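Local coordinates for protein L-hydantoinase (Arthrobacter aurescens, PDB 1GKR) that hydrolyses the ring of 5-substituted hydantoins as a zinc-dependent cyclic amidase, preferring aryl to alkyl derivatives, with an enantioselectivity that depends on the substrate, at residues D58-Y72 and D307-E319. Residues are numbered along the deposited sequence; the frame is centred on the assembly and turned at random.
With ZN (zinc ion), chain F.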
loop_
_atom_site.group_PDB
_atom_site.type_symbol
_atom_site.label_atom_id
_atom_site.label_comp_id
_atom_site.label_asym_id
_atom_site.label_seq_id
_atom_site.Cartn_x
_atom_site.Cartn_y
_atom_site.Cartn_z
ATOM N N ASP A 58 31.019 -9.654 -12.074
ATOM C CA ASP A 58 29.976 -10.654 -11.893
ATOM C C ASP A 58 30.026 -11.240 -10.479
ATOM O O ASP A 58 30.968 -11.941 -10.113
ATOM C CB ASP A 58 30.121 -11.759 -12.931
ATOM C CG ASP A 58 28.879 -12.592 -13.045
ATOM O OD1 ASP A 58 28.224 -12.797 -12.009
ATOM O OD2 ASP A 58 28.550 -13.047 -14.156
ATOM N N GLU A 59 28.996 -10.932 -9.697
ATOM C CA GLU A 59 28.870 -11.358 -8.302
ATOM C C GLU A 59 28.310 -12.760 -8.138
ATOM O O GLU A 59 28.191 -13.252 -7.013
ATOM C CB GLU A 59 27.923 -10.409 -7.560
ATOM C CG GLU A 59 26.506 -10.468 -8.126
ATOM C CD GLU A 59 25.547 -9.468 -7.503
ATOM O OE1 GLU A 59 26.019 -8.460 -6.935
ATOM O OE2 GLU A 59 24.316 -9.685 -7.602
ATOM N N HIS A 60 27.944 -13.403 -9.239
ATOM C CA HIS A 60 27.351 -14.722 -9.128
ATOM C C HIS A 60 27.986 -15.774 -10.034
ATOM O O HIS A 60 27.440 -16.127 -11.081
ATOM C CB HIS A 60 25.860 -14.607 -9.402
ATOM C CG HIS A 60 25.076 -15.785 -8.930
ATOM N ND1 HIS A 60 23.735 -15.711 -8.612
ATOM C CD2 HIS A 60 25.445 -17.071 -8.720
ATOM C CE1 HIS A 60 23.317 -16.902 -8.224
ATOM N NE2 HIS A 60 24.334 -17.745 -8.281
ATOM N N VAL A 61 29.127 -16.291 -9.600
ATOM C CA VAL A 61 29.853 -17.270 -10.377
ATOM C C VAL A 61 30.077 -18.586 -9.627
ATOM O O VAL A 61 30.427 -18.598 -8.437
ATOM C CB VAL A 61 31.216 -16.673 -10.812
ATOM C CG1 VAL A 61 31.980 -17.645 -11.712
ATOM C CG2 VAL A 61 30.978 -15.362 -11.519
ATOM N N HIS A 62 29.848 -19.689 -10.337
ATOM C CA HIS A 62 30.051 -21.032 -9.795
ATOM C C HIS A 62 31.050 -21.810 -10.668
ATOM O O HIS A 62 30.659 -22.725 -11.398
ATOM C CB HIS A 62 28.756 -21.834 -9.775
ATOM C CG HIS A 62 27.675 -21.247 -8.930
ATOM N ND1 HIS A 62 27.670 -21.339 -7.557
ATOM C CD2 HIS A 62 26.519 -20.624 -9.270
ATOM C CE1 HIS A 62 26.556 -20.804 -7.086
ATOM N NE2 HIS A 62 25.842 -20.360 -8.105
ATOM N N ILE A 63 32.323 -21.438 -10.632
ATOM C CA ILE A 63 33.303 -22.183 -11.396
ATOM C C ILE A 63 33.459 -23.502 -10.641
ATOM O O ILE A 63 33.755 -24.530 -11.235
ATOM C CB ILE A 63 34.650 -21.448 -11.473
ATOM C CG1 ILE A 63 34.511 -20.227 -12.384
ATOM C CG2 ILE A 63 35.733 -22.393 -11.994
ATOM C CD1 ILE A 63 35.743 -19.351 -12.431
ATOM N N ILE A 64 33.218 -23.447 -9.329
ATOM C CA ILE A 64 33.270 -24.600 -8.427
ATOM C C ILE A 64 34.680 -25.057 -8.115
ATOM O O ILE A 64 35.154 -24.859 -6.996
ATOM C CB ILE A 64 32.516 -25.809 -8.991
ATOM C CG1 ILE A 64 31.113 -25.404 -9.459
ATOM C CG2 ILE A 64 32.449 -26.897 -7.917
ATOM C CD1 ILE A 64 30.081 -25.358 -8.361
ATOM N N ASP A 65 35.322 -25.687 -9.105
ATOM C CA ASP A 65 36.697 -26.184 -9.012
ATOM C C ASP A 65 36.910 -27.109 -7.811
ATOM O O ASP A 65 36.031 -27.896 -7.451
ATOM C CB ASP A 65 37.672 -25.000 -8.930
ATOM C CG ASP A 65 39.083 -25.338 -9.436
ATOM O OD1 ASP A 65 39.281 -25.392 -10.673
ATOM O OD2 ASP A 65 39.993 -25.538 -8.597
ATOM N N MET A 66 38.087 -27.008 -7.200
ATOM C CA MET A 66 38.451 -27.829 -6.048
ATOM C C MET A 66 38.348 -29.323 -6.354
ATOM O O MET A 66 38.619 -29.738 -7.482
ATOM C CB MET A 66 37.592 -27.449 -4.845
ATOM C CG MET A 66 37.669 -25.963 -4.527
ATOM S SD MET A 66 39.380 -25.338 -4.407
ATOM C CE MET A 66 39.661 -25.511 -2.626
ATOM N N ASP A 67 37.955 -30.132 -5.377
ATOM C CA ASP A 67 37.873 -31.578 -5.595
ATOM C C ASP A 67 36.960 -32.015 -6.733
ATOM O O ASP A 67 37.008 -33.161 -7.177
ATOM C CB ASP A 67 37.456 -32.305 -4.307
ATOM C CG ASP A 67 38.520 -32.238 -3.222
ATOM O OD1 ASP A 67 39.625 -31.696 -3.486
ATOM O OD2 ASP A 67 38.249 -32.727 -2.102
ATOM N N LEU A 68 36.136 -31.102 -7.218
ATOM C CA LEU A 68 35.222 -31.434 -8.296
ATOM C C LEU A 68 35.619 -30.759 -9.597
ATOM O O LEU A 68 34.826 -30.700 -10.536
ATOM C CB LEU A 68 33.808 -30.988 -7.915
ATOM C CG LEU A 68 33.280 -31.475 -6.565
ATOM C CD1 LEU A 68 31.914 -30.855 -6.310
ATOM C CD2 LEU A 68 33.206 -33.007 -6.555
ATOM N N LYS A 69 36.845 -30.263 -9.667
ATOM C CA LYS A 69 37.254 -29.554 -10.860
ATOM C C LYS A 69 37.102 -30.306 -12.181
ATOM O O LYS A 69 36.807 -29.693 -13.200
ATOM C CB LYS A 69 38.678 -29.019 -10.703
ATOM C CG LYS A 69 39.778 -30.033 -10.841
ATOM C CD LYS A 69 41.111 -29.438 -10.371
ATOM C CE LYS A 69 41.153 -29.335 -8.851
ATOM N NZ LYS A 69 42.399 -28.690 -8.351
ATOM N N ASN A 70 37.267 -31.621 -12.194
ATOM C CA ASN A 70 37.130 -32.321 -13.464
ATOM C C ASN A 70 35.695 -32.610 -13.855
ATOM O O ASN A 70 35.438 -33.174 -14.913
ATOM C CB ASN A 70 37.927 -33.620 -13.447
ATOM C CG ASN A 70 39.411 -33.371 -13.424
ATOM O OD1 ASN A 70 39.948 -32.681 -14.304
ATOM N ND2 ASN A 70 40.091 -33.918 -12.416
ATOM N N ARG A 71 34.756 -32.194 -13.021
ATOM C CA ARG A 71 33.361 -32.454 -13.305
ATOM C C ARG A 71 32.514 -31.200 -13.584
ATOM O O ARG A 71 31.584 -31.242 -14.400
ATOM C CB ARG A 71 32.777 -33.244 -12.134
ATOM C CG ARG A 71 31.364 -33.781 -12.333
ATOM C CD ARG A 71 31.093 -34.981 -11.406
ATOM N NE ARG A 71 32.190 -35.951 -11.457
ATOM C CZ ARG A 71 33.210 -35.986 -10.599
ATOM N NH1 ARG A 71 33.288 -35.114 -9.596
ATOM N NH2 ARG A 71 34.177 -36.879 -10.760
ATOM N N TYR A 72 32.844 -30.089 -12.923
ATOM C CA TYR A 72 32.083 -28.850 -13.073
ATOM C C TYR A 72 32.806 -27.689 -13.752
ATOM O O TYR A 72 32.296 -27.128 -14.714
ATOM C CB TYR A 72 31.587 -28.415 -11.700
ATOM C CG TYR A 72 30.704 -29.450 -11.064
ATOM C CD1 TYR A 72 29.378 -29.580 -11.452
ATOM C CD2 TYR A 72 31.207 -30.343 -10.123
ATOM C CE1 TYR A 72 28.565 -30.578 -10.921
ATOM C CE2 TYR A 72 30.404 -31.346 -9.583
ATOM C CZ TYR A 72 29.081 -31.457 -9.990
ATOM O OH TYR A 72 28.259 -32.437 -9.469
ATOM N N ASP A 307 18.537 -4.183 -9.483
ATOM C CA ASP A 307 19.813 -3.634 -9.046
ATOM C C ASP A 307 21.085 -4.178 -9.667
ATOM O O ASP A 307 21.987 -3.407 -9.991
ATOM C CB ASP A 307 19.898 -3.739 -7.530
ATOM C CG ASP A 307 18.743 -3.052 -6.858
ATOM O OD1 ASP A 307 18.700 -1.810 -6.953
ATOM O OD2 ASP A 307 17.875 -3.741 -6.263
ATOM N N THR A 308 21.177 -5.493 -9.821
ATOM C CA THR A 308 22.374 -6.087 -10.405
ATOM C C THR A 308 22.050 -7.256 -11.316
ATOM O O THR A 308 20.975 -7.854 -11.250
ATOM C CB THR A 308 23.329 -6.634 -9.327
ATOM O OG1 THR A 308 22.690 -7.725 -8.655
ATOM C CG2 THR A 308 23.697 -5.558 -8.316
ATOM N N LEU A 309 23.009 -7.587 -12.161
ATOM C CA LEU A 309 22.873 -8.704 -13.074
ATOM C C LEU A 309 24.046 -9.643 -12.778
ATOM O O LEU A 309 25.194 -9.208 -12.647
ATOM C CB LEU A 309 22.916 -8.194 -14.510
ATOM C CG LEU A 309 21.655 -8.338 -15.367
ATOM C CD1 LEU A 309 20.416 -8.092 -14.553
ATOM C CD2 LEU A 309 21.731 -7.372 -16.541
ATOM N N GLY A 310 23.749 -10.925 -12.622
ATOM C CA GLY A 310 24.790 -11.903 -12.347
ATOM C C GLY A 310 24.528 -13.075 -13.267
ATOM O O GLY A 310 23.374 -13.408 -13.509
ATOM N N SER A 311 25.572 -13.710 -13.780
ATOM C CA SER A 311 25.367 -14.815 -14.715
ATOM C C SER A 311 24.871 -16.120 -14.107
ATOM O O SER A 311 24.040 -16.822 -14.696
ATOM C CB SER A 311 26.666 -15.095 -15.465
ATOM O OG SER A 311 27.660 -15.516 -14.548
ATOM N N ASP A 312 25.364 -16.424 -12.913
ATOM C CA ASP A 312 25.046 -17.681 -12.247
ATOM C C ASP A 312 25.638 -18.809 -13.122
ATOM O O ASP A 312 25.061 -19.887 -13.294
ATOM C CB ASP A 312 23.541 -17.871 -12.049
ATOM C CG ASP A 312 23.233 -19.016 -11.086
ATOM O OD1 ASP A 312 24.093 -19.316 -10.228
ATOM O OD2 ASP A 312 22.140 -19.616 -11.171
ATOM N N HIS A 313 26.803 -18.508 -13.689
ATOM C CA HIS A 313 27.570 -19.435 -14.508
ATOM C C HIS A 313 27.863 -20.671 -13.649
ATOM O O HIS A 313 28.398 -20.565 -12.544
ATOM C CB HIS A 313 28.884 -18.761 -14.907
ATOM C CG HIS A 313 29.866 -19.673 -15.569
ATOM N ND1 HIS A 313 29.894 -19.875 -16.932
ATOM C CD2 HIS A 313 30.871 -20.424 -15.054
ATOM C CE1 HIS A 313 30.877 -20.707 -17.229
ATOM N NE2 HIS A 313 31.485 -21.053 -16.109
ATOM N N GLY A 314 27.516 -21.844 -14.155
ATOM C CA GLY A 314 27.756 -23.050 -13.394
ATOM C C GLY A 314 27.596 -24.268 -14.267
ATOM O O GLY A 314 26.528 -24.497 -14.840
ATOM N N GLY A 315 28.667 -25.050 -14.364
ATOM C CA GLY A 315 28.642 -26.239 -15.192
ATOM C C GLY A 315 28.046 -27.462 -14.530
ATOM O O GLY A 315 27.812 -27.492 -13.333
ATOM N N HIS A 316 27.780 -28.469 -15.341
ATOM C CA HIS A 316 27.232 -29.729 -14.886
ATOM C C HIS A 316 27.683 -30.699 -15.958
ATOM O O HIS A 316 27.634 -30.376 -17.147
ATOM C CB HIS A 316 25.708 -29.689 -14.853
ATOM C CG HIS A 316 25.125 -30.219 -13.584
ATOM N ND1 HIS A 316 24.705 -29.398 -12.556
ATOM C CD2 HIS A 316 24.942 -31.489 -13.149
ATOM C CE1 HIS A 316 24.292 -30.139 -11.544
ATOM N NE2 HIS A 316 24.426 -31.412 -11.878
ATOM N N PRO A 317 28.162 -31.889 -15.563
ATOM C CA PRO A 317 28.591 -32.815 -16.613
ATOM C C PRO A 317 27.451 -33.016 -17.611
ATOM O O PRO A 317 26.314 -33.301 -17.220
ATOM C CB PRO A 317 28.970 -34.072 -15.828
ATOM C CG PRO A 317 28.153 -33.958 -14.559
ATOM C CD PRO A 317 28.265 -32.505 -14.229
ATOM N N VAL A 318 27.765 -32.830 -18.895
ATOM C CA VAL A 318 26.787 -32.945 -19.981
ATOM C C VAL A 318 25.913 -34.209 -19.930
ATOM O O VAL A 318 24.810 -34.229 -20.481
ATOM C CB VAL A 318 27.491 -32.832 -21.366
ATOM C CG1 VAL A 318 28.387 -34.002 -21.590
ATOM C CG2 VAL A 318 26.469 -32.732 -22.468
ATOM N N GLU A 319 26.393 -35.244 -19.244
ATOM C CA GLU A 319 25.655 -36.504 -19.107
ATOM C C GLU A 319 24.588 -36.428 -18.022
ATOM O O GLU A 319 23.824 -37.372 -17.824
ATOM C CB GLU A 319 26.615 -37.665 -18.800
ATOM C CG GLU A 319 27.631 -37.379 -17.708
ATOM C CD GLU A 319 28.946 -36.836 -18.253
ATOM O OE1 GLU A 319 28.933 -36.085 -19.250
ATOM O OE2 GLU A 319 30.003 -37.151 -17.671
HETATM ZN ZN ZN F . 23.789 -19.790 -8.176
HETATM O O HOH W 1 27.327 -8.883 -10.853
HETATM O O HOH W 2 21.917 -21.317 -8.838
#
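One zinc of a pair joins the two segments: NE2 of His60, NE2 of His62 and OD1 of Asp312 each bind it at 2.1 Å, imidazole nitrogens and a carboxylate oxygen suiting this metal. The Asp312 side chain runs alongside His60; CG anti to the backbone N (chi1 -167°) swings OD1 onto the zinc. Its CB lies over the His60 ring face, 3.8 Å from the centroid, in a CH-pi contact. OD1 also lies in the plane of the His62 ring, at its edge.

Buried Asp58 ties the two segments. Its OD2 accepts from Ser311 OG at 2.7 Å and Ser311 N at 3.1 Å, both on the syn side, the hydroxyl 34° out of the carboxylate plane; serine suits the place because hydroxyl and amide reach the same oxygen. OD1 takes His60 N in an Asx turn. Replacing Asp58 by alanine would probably leave Ser311 OG and N and the His60 amide without this acceptor, and the metal-bearing segments less firmly tied. Farther out, the Tyr72 edge meets the His316 face in a T-shaped pair, planes at 89°.

With carbamylated Lys147 shared between the metals and His183 and His239 holding the second zinc, this His-X-His strand end and distant aspartate form the first-zinc half of the binuclear site of the amidohydrolase TIM barrel.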